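Local coordinates for protein glycoside hydrolase (Streptococcus pneumoniae serotype 4, PDB 6ORH) that probably hydrolyses alpha-L-fucosyl linkages of host glycans, as a member of glycoside hydrolase family 29, at residues Gly103-Leu106 and Leu107-Gln111; Glu276-Val279 and Glu280-Phe283; Ser358-Asp361 and Leu362-Leu366. The protein carries 2 engineered substitutions. One frame throughout, in Å; residues are numbered along the deposited sequence.

Interaction 1 (Gly103-Leu106 and Leu107-Gln111)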
ATOM      1  N   GLY A 103      39.909  22.757  -8.019  1.00 18.12           N
ATOM      2  CA  GLY A 103      38.489  22.496  -8.259  1.00 18.94           C
ATOM      3  C   GLY A 103      37.658  22.668  -6.992  1.00 18.04           C
ATOM      4  O   GLY A 103      38.141  22.529  -5.864  1.00 16.88           O
ATOM      5  N   ASP A 104      36.394  23.059  -7.185  1.00 16.66           N
ATOM      6  CA  ASP A 104      35.501  23.194  -6.054  1.00 16.06           C
ATOM      7  C   ASP A 104      34.104  22.831  -6.546  1.00 15.97           C
ATOM      8  O   ASP A 104      33.464  23.647  -7.202  1.00 13.94           O
ATOM      9  CB  ASP A 104      35.582  24.615  -5.467  1.00 16.25           C
ATOM     10  CG  ASP A 104      34.665  24.852  -4.278  1.00 16.81           C
ATOM     11  OD1 ASP A 104      33.735  24.037  -4.092  1.00 15.55           O
ATOM     12  OD2 ASP A 104      34.877  25.840  -3.547  1.00 17.01           O
ATOM     13  N   LEU A 105      33.646  21.596  -6.258  1.00 15.51           N
ATOM     14  CA  LEU A 105      32.401  21.131  -6.862  1.00 14.35           C
ATOM     15  C   LEU A 105      31.227  21.873  -6.228  1.00 13.93           C
ATOM     16  O   LEU A 105      30.248  22.163  -6.907  1.00 13.06           O
ATOM     17  CB  LEU A 105      32.276  19.612  -6.692  1.00 14.26           C
ATOM     18  CG  LEU A 105      31.025  19.013  -7.342  1.00 15.09           C
ATOM     19  CD1 LEU A 105      31.011  19.249  -8.867  1.00 14.26           C
ATOM     20  CD2 LEU A 105      30.923  17.527  -7.004  1.00 15.01           C
ATOM     21  N   LEU A 106      31.336  22.199  -4.930  1.00 13.64           N
ATOM     22  CA  LEU A 106      30.262  22.936  -4.280  1.00 12.31           C
ATOM     23  C   LEU A 106      30.099  24.313  -4.923  1.00 13.95           C
ATOM     24  O   LEU A 106      28.973  24.748  -5.130  1.00 13.96           O
ATOM     25  CB  LEU A 106      30.481  22.986  -2.761  1.00 12.24           C
ATOM     26  CG  LEU A 106      29.410  23.740  -1.966  1.00 12.69           C
ATOM     27  CD1 LEU A 106      28.026  23.140  -2.177  1.00 12.04           C
ATOM     28  CD2 LEU A 106      29.755  23.733  -0.488  1.00 13.12           C
ATOM     29  N   LEU A 107      31.227  24.966  -5.270  1.00 14.05           N
ATOM     30  CA  LEU A 107      31.141  26.249  -5.958  1.00 14.90           C
ATOM     31  C   LEU A 107      30.521  26.080  -7.345  1.00 14.02           C
ATOM     32  O   LEU A 107      29.645  26.872  -7.719  1.00 14.00           O
ATOM     33  CB  LEU A 107      32.550  26.840  -6.086  1.00 15.88           C
ATOM     34  CG  LEU A 107      32.588  28.220  -6.746  1.00 17.09           C
ATOM     35  CD1 LEU A 107      31.862  29.239  -5.887  1.00 19.50           C
ATOM     36  CD2 LEU A 107      34.039  28.654  -6.944  1.00 19.35           C
ATOM     37  N   GLU A 108      30.986  25.100  -8.135  1.00 13.26           N
ATOM     38  CA  GLU A 108      30.486  24.943  -9.500  1.00 13.86           C
ATOM     39  C   GLU A 108      28.974  24.711  -9.494  1.00 14.66           C
ATOM     40  O   GLU A 108      28.247  25.351 -10.262  1.00 13.51           O
ATOM     41  CB  GLU A 108      31.208  23.843 -10.273  1.00 14.37           C
ATOM     42  CG  GLU A 108      32.687  24.167 -10.435  1.00 15.24           C
ATOM     43  CD  GLU A 108      33.405  23.293 -11.438  1.00 18.06           C
ATOM     44  OE1 GLU A 108      32.773  22.417 -12.045  1.00 17.24           O
ATOM     45  OE2 GLU A 108      34.648  23.491 -11.593  1.00 18.81           O
ATOM     46  N   VAL A 109      28.504  23.841  -8.586  1.00 13.41           N
ATOM     47  CA  VAL A 109      27.068  23.578  -8.505  1.00 13.40           C
ATOM     48  C   VAL A 109      26.335  24.836  -8.038  1.00 13.69           C
ATOM     49  O   VAL A 109      25.256  25.126  -8.552  1.00 14.62           O
ATOM     50  CB  VAL A 109      26.763  22.346  -7.618  1.00 12.63           C
ATOM     51  CG1 VAL A 109      25.250  22.153  -7.456  1.00 13.23           C
ATOM     52  CG2 VAL A 109      27.357  21.082  -8.233  1.00 13.64           C
ATOM     53  N   SER A 110      26.898  25.530  -7.036  1.00 13.82           N
ATOM     54  CA  SER A 110      26.263  26.698  -6.447  1.00 13.33           C
ATOM     55  C   SER A 110      26.115  27.812  -7.482  1.00 14.66           C
ATOM     56  O   SER A 110      25.084  28.472  -7.491  1.00 15.10           O
ATOM     57  CB  SER A 110      27.048  27.190  -5.243  1.00 13.43           C
ATOM     58  OG  SER A 110      26.962  26.243  -4.174  1.00 13.81           O
ATOM     59  N   GLN A 111      27.127  27.981  -8.343  1.00 15.11           N
ATOM     60  CA  GLN A 111      27.042  29.030  -9.364  1.00 16.48           C
ATOM     61  C   GLN A 111      25.861  28.756 -10.289  1.00 15.34           C
ATOM     62  O   GLN A 111      25.073  29.678 -10.579  1.00 15.91           O
ATOM     63  CB  GLN A 111      28.320  29.063 -10.195  1.00 18.20           C
ATOM     64  CG  GLN A 111      29.468  29.679  -9.423  1.00 20.56           C
ATOM     65  CD  GLN A 111      30.795  29.476 -10.109  1.00 25.44           C
ATOM     66  OE1 GLN A 111      30.980  28.548 -10.901  1.00 28.88           O
ATOM     67  NE2 GLN A 111      31.737  30.349  -9.791  1.00 26.91           N
TER
HETATM   68  O   HOH W   1      36.123  24.548  -9.613  1.00 18.33           O

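Interaction 2 (Glu276-Val279 and Glu280-Phe283)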
ATOM      1  N   GLU A 276       7.136   3.799 -15.729  0.50 20.91           N
ATOM      2  CA  GLU A 276       6.104   3.139 -14.941  0.50 20.63           C
ATOM      3  C   GLU A 276       6.525   3.106 -13.471  0.50 19.59           C
ATOM      4  O   GLU A 276       5.733   3.426 -12.578  0.50 18.40           O
ATOM      5  CB  GLU A 276       5.843   1.717 -15.461  0.50 24.02           C
ATOM      6  CG  GLU A 276       4.503   1.149 -15.024  0.50 27.19           C
ATOM      7  CD  GLU A 276       3.971   0.028 -15.905  0.50 28.16           C
ATOM      8  OE1 GLU A 276       4.298   0.033 -17.106  0.50 28.49           O
ATOM      9  OE2 GLU A 276       3.237  -0.844 -15.386  0.50 29.31           O
ATOM     10  N   GLU A 277       7.780   2.718 -13.239  1.00 17.79           N
ATOM     11  CA  GLU A 277       8.308   2.599 -11.880  1.00 18.63           C
ATOM     12  C   GLU A 277       8.336   3.979 -11.212  1.00 18.03           C
ATOM     13  O   GLU A 277       7.946   4.114 -10.040  1.00 15.88           O
ATOM     14  CB  GLU A 277       9.676   1.919 -11.879  1.00 18.05           C
ATOM     15  CG  GLU A 277       9.595   0.405 -12.060  1.00 21.55           C
ATOM     16  CD  GLU A 277      10.937  -0.254 -12.345  1.00 23.95           C
ATOM     17  OE1 GLU A 277      11.084  -1.469 -12.062  1.00 25.78           O
ATOM     18  OE2 GLU A 277      11.850   0.442 -12.853  1.00 23.58           O
ATOM     19  N   LEU A 278       8.755   5.016 -11.954  1.00 16.38           N
ATOM     20  CA  LEU A 278       8.821   6.331 -11.328  1.00 15.63           C
ATOM     21  C   LEU A 278       7.431   6.847 -10.999  1.00 16.61           C
ATOM     22  O   LEU A 278       7.251   7.585 -10.027  1.00 15.39           O
ATOM     23  CB  LEU A 278       9.577   7.319 -12.231  1.00 14.86           C
ATOM     24  CG  LEU A 278      11.067   7.044 -12.352  1.00 16.59           C
ATOM     25  CD1 LEU A 278      11.673   7.963 -13.423  1.00 16.56           C
ATOM     26  CD2 LEU A 278      11.774   7.234 -11.010  1.00 16.58           C
ATOM     27  N   VAL A 279       6.446   6.508 -11.848  1.00 17.03           N
ATOM     28  CA  VAL A 279       5.077   6.939 -11.632  1.00 16.34           C
ATOM     29  C   VAL A 279       4.529   6.298 -10.358  1.00 15.57           C
ATOM     30  O   VAL A 279       3.862   6.982  -9.585  1.00 16.35           O
ATOM     31  CB  VAL A 279       4.192   6.678 -12.880  1.00 17.27           C
ATOM     32  CG1 VAL A 279       2.714   6.743 -12.526  1.00 18.09           C
ATOM     33  CG2 VAL A 279       4.504   7.697 -13.974  1.00 18.31           C
ATOM     34  N   GLU A 280       4.829   5.014 -10.114  1.00 15.96           N
ATOM     35  CA  GLU A 280       4.397   4.372  -8.875  1.00 16.74           C
ATOM     36  C   GLU A 280       5.011   5.078  -7.669  1.00 17.19           C
ATOM     37  O   GLU A 280       4.291   5.389  -6.707  1.00 16.95           O
ATOM     38  CB  GLU A 280       4.681   2.867  -8.843  1.00 18.12           C
ATOM     39  CG  GLU A 280       3.840   2.121  -9.884  1.00 18.29           C
ATOM     40  CD  GLU A 280       2.356   2.390  -9.781  1.00 18.17           C
ATOM     41  OE1 GLU A 280       1.784   2.939 -10.734  1.00 19.81           O
ATOM     42  OE2 GLU A 280       1.769   2.068  -8.715  1.00 22.12           O
ATOM     43  N   ILE A 281       6.330   5.344  -7.749  1.00 14.77           N
ATOM     44  CA  ILE A 281       7.007   6.085  -6.690  1.00 14.15           C
ATOM     45  C   ILE A 281       6.303   7.426  -6.459  1.00 15.03           C
ATOM     46  O   ILE A 281       6.077   7.832  -5.311  1.00 15.21           O
ATOM     47  CB  ILE A 281       8.508   6.219  -7.033  1.00 13.64           C
ATOM     48  CG1 ILE A 281       9.201   4.859  -6.868  1.00 14.37           C
ATOM     49  CG2 ILE A 281       9.158   7.306  -6.171  1.00 13.74           C
ATOM     50  CD1 ILE A 281      10.568   4.739  -7.528  1.00 15.48           C
ATOM     51  N   TYR A 282       5.998   8.151  -7.548  1.00 13.72           N
ATOM     52  CA  TYR A 282       5.409   9.472  -7.439  1.00 13.63           C
ATOM     53  C   TYR A 282       4.090   9.405  -6.664  1.00 14.30           C
ATOM     54  O   TYR A 282       3.870  10.184  -5.728  1.00 14.29           O
ATOM     55  CB  TYR A 282       5.216  10.054  -8.844  1.00 13.35           C
ATOM     56  CG  TYR A 282       4.696  11.466  -8.842  1.00 12.47           C
ATOM     57  CD1 TYR A 282       5.515  12.528  -8.478  1.00 13.30           C
ATOM     58  CD2 TYR A 282       3.383  11.745  -9.185  1.00 13.25           C
ATOM     59  CE1 TYR A 282       5.029  13.822  -8.463  1.00 12.98           C
ATOM     60  CE2 TYR A 282       2.889  13.038  -9.207  1.00 13.45           C
ATOM     61  CZ  TYR A 282       3.725  14.082  -8.846  1.00 12.69           C
ATOM     62  OH  TYR A 282       3.269  15.360  -8.877  1.00 14.69           O
ATOM     63  N   PHE A 283       3.227   8.438  -7.018  1.00 14.47           N
ATOM     64  CA  PHE A 283       1.938   8.379  -6.340  1.00 14.67           C
ATOM     65  C   PHE A 283       2.072   7.980  -4.870  1.00 14.29           C
ATOM     66  O   PHE A 283       1.154   8.283  -4.086  1.00 14.26           O
ATOM     67  CB  PHE A 283       0.980   7.454  -7.107  1.00 15.13           C
ATOM     68  CG  PHE A 283       0.286   8.164  -8.240  1.00 16.36           C
ATOM     69  CD1 PHE A 283      -0.815   8.979  -8.006  1.00 15.52           C
ATOM     70  CD2 PHE A 283       0.730   8.006  -9.556  1.00 15.66           C
ATOM     71  CE1 PHE A 283      -1.440   9.659  -9.041  1.00 16.46           C
ATOM     72  CE2 PHE A 283       0.090   8.674 -10.592  1.00 15.77           C
ATOM     73  CZ  PHE A 283      -0.989   9.507 -10.343  1.00 15.71           C
TER
HETATM   74  O   HOH W   2       2.978   3.222 -13.070  1.00 24.98           O

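Interaction 3 (Ser358-Asp361 and Leu362-Leu366)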
ATOM      1  N   SER A 358     -15.933  22.127   8.288  1.00 18.66           N
ATOM      2  CA  SER A 358     -17.216  21.803   8.894  1.00 18.63           C
ATOM      3  C   SER A 358     -17.007  21.234  10.294  1.00 21.36           C
ATOM      4  O   SER A 358     -16.136  20.383  10.496  1.00 20.87           O
ATOM      5  CB  SER A 358     -17.990  20.831   8.062  1.00 17.20           C
ATOM      6  OG  SER A 358     -19.232  20.548   8.702  1.00 19.56           O
ATOM      7  N   ASP A 359     -17.834  21.692  11.240  1.00 21.19           N
ATOM      8  CA  ASP A 359     -17.845  21.155  12.591  1.00 22.65           C
ATOM      9  C   ASP A 359     -18.995  20.157  12.746  1.00 21.03           C
ATOM     10  O   ASP A 359     -19.373  19.810  13.866  1.00 22.03           O
ATOM     11  CB  ASP A 359     -17.918  22.291  13.621  1.00 24.96           C
ATOM     12  CG  ASP A 359     -19.167  23.145  13.461  1.00 29.41           C
ATOM     13  OD1 ASP A 359     -19.893  22.941  12.465  1.00 29.45           O
ATOM     14  OD2 ASP A 359     -19.391  24.029  14.312  1.00 33.83           O
ATOM     15  N   ALA A 360     -19.563  19.689  11.627  1.00 20.47           N
ATOM     16  CA  ALA A 360     -20.662  18.733  11.672  1.00 19.80           C
ATOM     17  C   ALA A 360     -20.171  17.392  12.213  1.00 22.15           C
ATOM     18  O   ALA A 360     -18.977  17.105  12.143  1.00 22.92           O
ATOM     19  CB  ALA A 360     -21.268  18.540  10.305  1.00 21.62           C
ATOM     20  N   ASP A 361     -21.096  16.571  12.717  1.00 22.29           N
ATOM     21  CA  ASP A 361     -20.752  15.228  13.176  1.00 22.75           C
ATOM     22  C   ASP A 361     -20.275  14.386  11.995  1.00 21.66           C
ATOM     23  O   ASP A 361     -20.839  14.461  10.905  1.00 22.68           O
ATOM     24  CB  ASP A 361     -21.980  14.525  13.764  1.00 24.70           C
ATOM     25  CG  ASP A 361     -22.471  15.110  15.077  1.00 27.99           C
ATOM     26  OD1 ASP A 361     -21.755  15.943  15.658  1.00 27.04           O
ATOM     27  OD2 ASP A 361     -23.579  14.710  15.516  1.00 33.96           O
ATOM     28  N   LEU A 362     -19.271  13.529  12.236  1.00 21.90           N
ATOM     29  CA  LEU A 362     -18.839  12.610  11.195  1.00 20.76           C
ATOM     30  C   LEU A 362     -19.789  11.415  11.155  1.00 19.44           C
ATOM     31  O   LEU A 362     -20.388  11.072  12.185  1.00 20.00           O
ATOM     32  CB  LEU A 362     -17.394  12.165  11.467  1.00 22.10           C
ATOM     33  CG  LEU A 362     -16.318  13.250  11.591  1.00 25.90           C
ATOM     34  CD1 LEU A 362     -14.959  12.606  11.487  1.00 27.13           C
ATOM     35  CD2 LEU A 362     -16.418  14.316  10.523  1.00 27.24           C
ATOM     36  N   PRO A 363     -19.996  10.775   9.982  1.00 20.84           N
ATOM     37  CA  PRO A 363     -19.293  11.144   8.744  1.00 19.96           C
ATOM     38  C   PRO A 363     -19.767  12.417   8.043  1.00 21.07           C
ATOM     39  O   PRO A 363     -20.958  12.771   8.076  1.00 20.30           O
ATOM     40  CB  PRO A 363     -19.524   9.933   7.837  1.00 19.90           C
ATOM     41  CG  PRO A 363     -20.877   9.394   8.277  1.00 20.08           C
ATOM     42  CD  PRO A 363     -20.920   9.641   9.774  1.00 18.40           C
ATOM     43  N   ILE A 364     -18.804  13.129   7.439  1.00 19.17           N
ATOM     44  CA  ILE A 364     -19.115  14.296   6.621  1.00 18.26           C
ATOM     45  C   ILE A 364     -19.062  13.926   5.145  1.00 20.12           C
ATOM     46  O   ILE A 364     -18.060  13.416   4.635  1.00 17.78           O
ATOM     47  CB  ILE A 364     -18.219  15.502   6.981  1.00 16.35           C
ATOM     48  CG1 ILE A 364     -18.564  16.095   8.346  1.00 19.06           C
ATOM     49  CG2 ILE A 364     -18.295  16.577   5.882  1.00 18.82           C
ATOM     50  CD1 ILE A 364     -17.552  17.078   8.892  1.00 20.89           C
ATOM     51  N   GLN A 365     -20.154  14.239   4.433  1.00 20.07           N
ATOM     52  CA  GLN A 365     -20.259  13.835   3.050  1.00 20.96           C
ATOM     53  C   GLN A 365     -20.312  15.080   2.173  1.00 20.98           C
ATOM     54  O   GLN A 365     -21.265  15.857   2.282  1.00 22.98           O
ATOM     55  CB  GLN A 365     -21.520  12.992   2.869  1.00 21.52           C
ATOM     56  CG  GLN A 365     -21.749  12.578   1.426  1.00 21.35           C
ATOM     57  CD  GLN A 365     -22.794  11.498   1.388  1.00 27.87           C
ATOM     58  OE1 GLN A 365     -22.619  10.425   1.970  1.00 30.91           O
ATOM     59  NE2 GLN A 365     -23.921  11.808   0.772  1.00 31.42           N
ATOM     60  N   LEU A 366     -19.279  15.257   1.342  1.00 18.42           N
ATOM     61  CA  LEU A 366     -19.254  16.302   0.318  1.00 18.96           C
ATOM     62  C   LEU A 366     -19.606  15.656  -1.018  1.00 20.45           C
ATOM     63  O   LEU A 366     -19.041  14.629  -1.385  1.00 21.50           O
ATOM     64  CB  LEU A 366     -17.848  16.922   0.255  1.00 18.15           C
ATOM     65  CG  LEU A 366     -17.433  17.716   1.485  1.00 19.32           C
ATOM     66  CD1 LEU A 366     -15.918  17.929   1.520  1.00 19.14           C
ATOM     67  CD2 LEU A 366     -18.182  19.050   1.502  1.00 21.94           C
TER

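Interaction 1 (Gly103-Leu106 and Leu107-Gln111)
D104 reaches forward from the N-cap of helix 105-116 and takes the backbone N-H of L107 on its carboxylate. The capping bond runs from L107 N to D104 OD1 at 2.9 Å, and the donor meets OD1 from above the carboxylate plane, 68° out of it. With CG swung anti to the backbone N (chi1 179°), the carboxylate lies across the L107 side chain, and D104 CG packs 3.4 Å from L107 CB. Its other oxygen, OD2, is held by the hydroxyl of Y159.

Among the backbone bonds, E108 N to D104 O and V109 N to L105 O open the helix. L106 O is gripped twice, by S110 N at 2.9 Å and by S110 OG at 2.7 Å, from opposite faces of its carbonyl plane; S110 OG is bonded in addition to the backbone N of G160.

Water 1 bridges D104 N and E108 OE2, the latter also in a salt bridge with R99. Apolar contact is light: L105 CD1 meets V109 CG2 at 4.1 Å, beside W59 of helix 56-65.

The two carboxylates stay separate, each with its own partners: the helix N-terminus would probably stabilise the charge of D104, and R99 that of E108.

Interaction 2 (Glu276-Val279 and Glu280-Phe283)
V279 sends CG1 anti to its backbone N (chi1 163°), while F283 keeps CG beside the backbone N (chi1 -84°), and these two settings lay the side chains next to each other, pointing the same way, one turn apart on helix 275-284. That helix is the crossover of a beta-alpha-beta unit between strands 250-259 and 292-295, part of the TIM-barrel-like catalytic domain. V279 and F283 both lean on Y318 of helix 306-322, whereas L278 and I281 pack onto strand 292-295 through L294 and L292.

Four successive i to i+4 backbone bonds bind the turn, from E280 N to E276 O at 3.1 Å through to F283 N to V279 O at 3.0 Å. On the outer side E280 CG, beside its backbone N, lies 3.5 Å from E276 O, and the bend at chi2 (-54°) then turns the carboxylate toward water 2, which donates to both E276 O and E280 OE1. R420 makes a salt bridge to OE1 and a cation-pi contact with the F283 ring.

The phenyl ring offers its edge, not a face, to the valine: V279 CG1 lies in the ring plane, 3.8 Å from F283 CD2.

Interaction 3 (Ser358-Asp361 and Leu362-Leu366)
This is a local turn contact in which I364, the first residue of strand 364-370, folds back against the loop that leads into it from strand 356-357. It lies in the galactose-binding-like domain of the F5/8 type C family, where those two strands belong to different antiparallel sheets; the loop therefore carries the chain from one sheet to the other.

The isoleucine does most of the touching. Its CG1 stands beside the backbone N and anti to the carbonyl carbon (chi1 -71°), and the chain then runs extended, so the CD1 methyl ends up among the loop atoms. There CD1 lies 3.5 Å from A360 O and 3.9 Å from S358 OG. Further back, I364 CG1 packs against A360 CB at 4.1 Å and against D361 O at 3.8 Å. W356 and P336 also touch the isoleucine, extending the apolar surroundings beyond the loop.

S358 shapes the loop itself. Its OG, anti to the backbone N (chi1 180°), accepts from A360 N at 3.1 Å in a fairly straight bond of 159°, which makes an ST turn. Between the loop and the strand the peptide before P363 is cis. This bend accompanies an approach of two acceptors, D361 O and P363 O, 3.3 Å apart. I364 then enters the sheet through backbone pairing with I433 of strand 428-436, while L362 touches S436 of the same strand.

Across the turn, then, the cohesion is van der Waals packing of an alkyl chain on a methyl group and backbone carbonyls; the polar bond is internal to the loop, where the serine hydroxyl satisfies A360 N.

In the fold
The three contacts follow one another along the chain and do not touch. Interactions 1 and 2 share the catalytic domain, each on a helix packed against the central barrel sheet: helix 105-116 lies between strands 70-74 and 119-124 in sequence, helix 275-284 between 250-259 and 292-295. Their centres are 31 Å apart. Interaction 3 belongs to the galactose-binding-like domain, 33 Å from interaction 2 and 53 Å from interaction 1 between centres, with interactions 1 and 3 on opposite sides of the chain's centre. R420, from strand 417-426 of the beta domain, reaches interaction 2, so helix 275-284 takes part in joining the two domains.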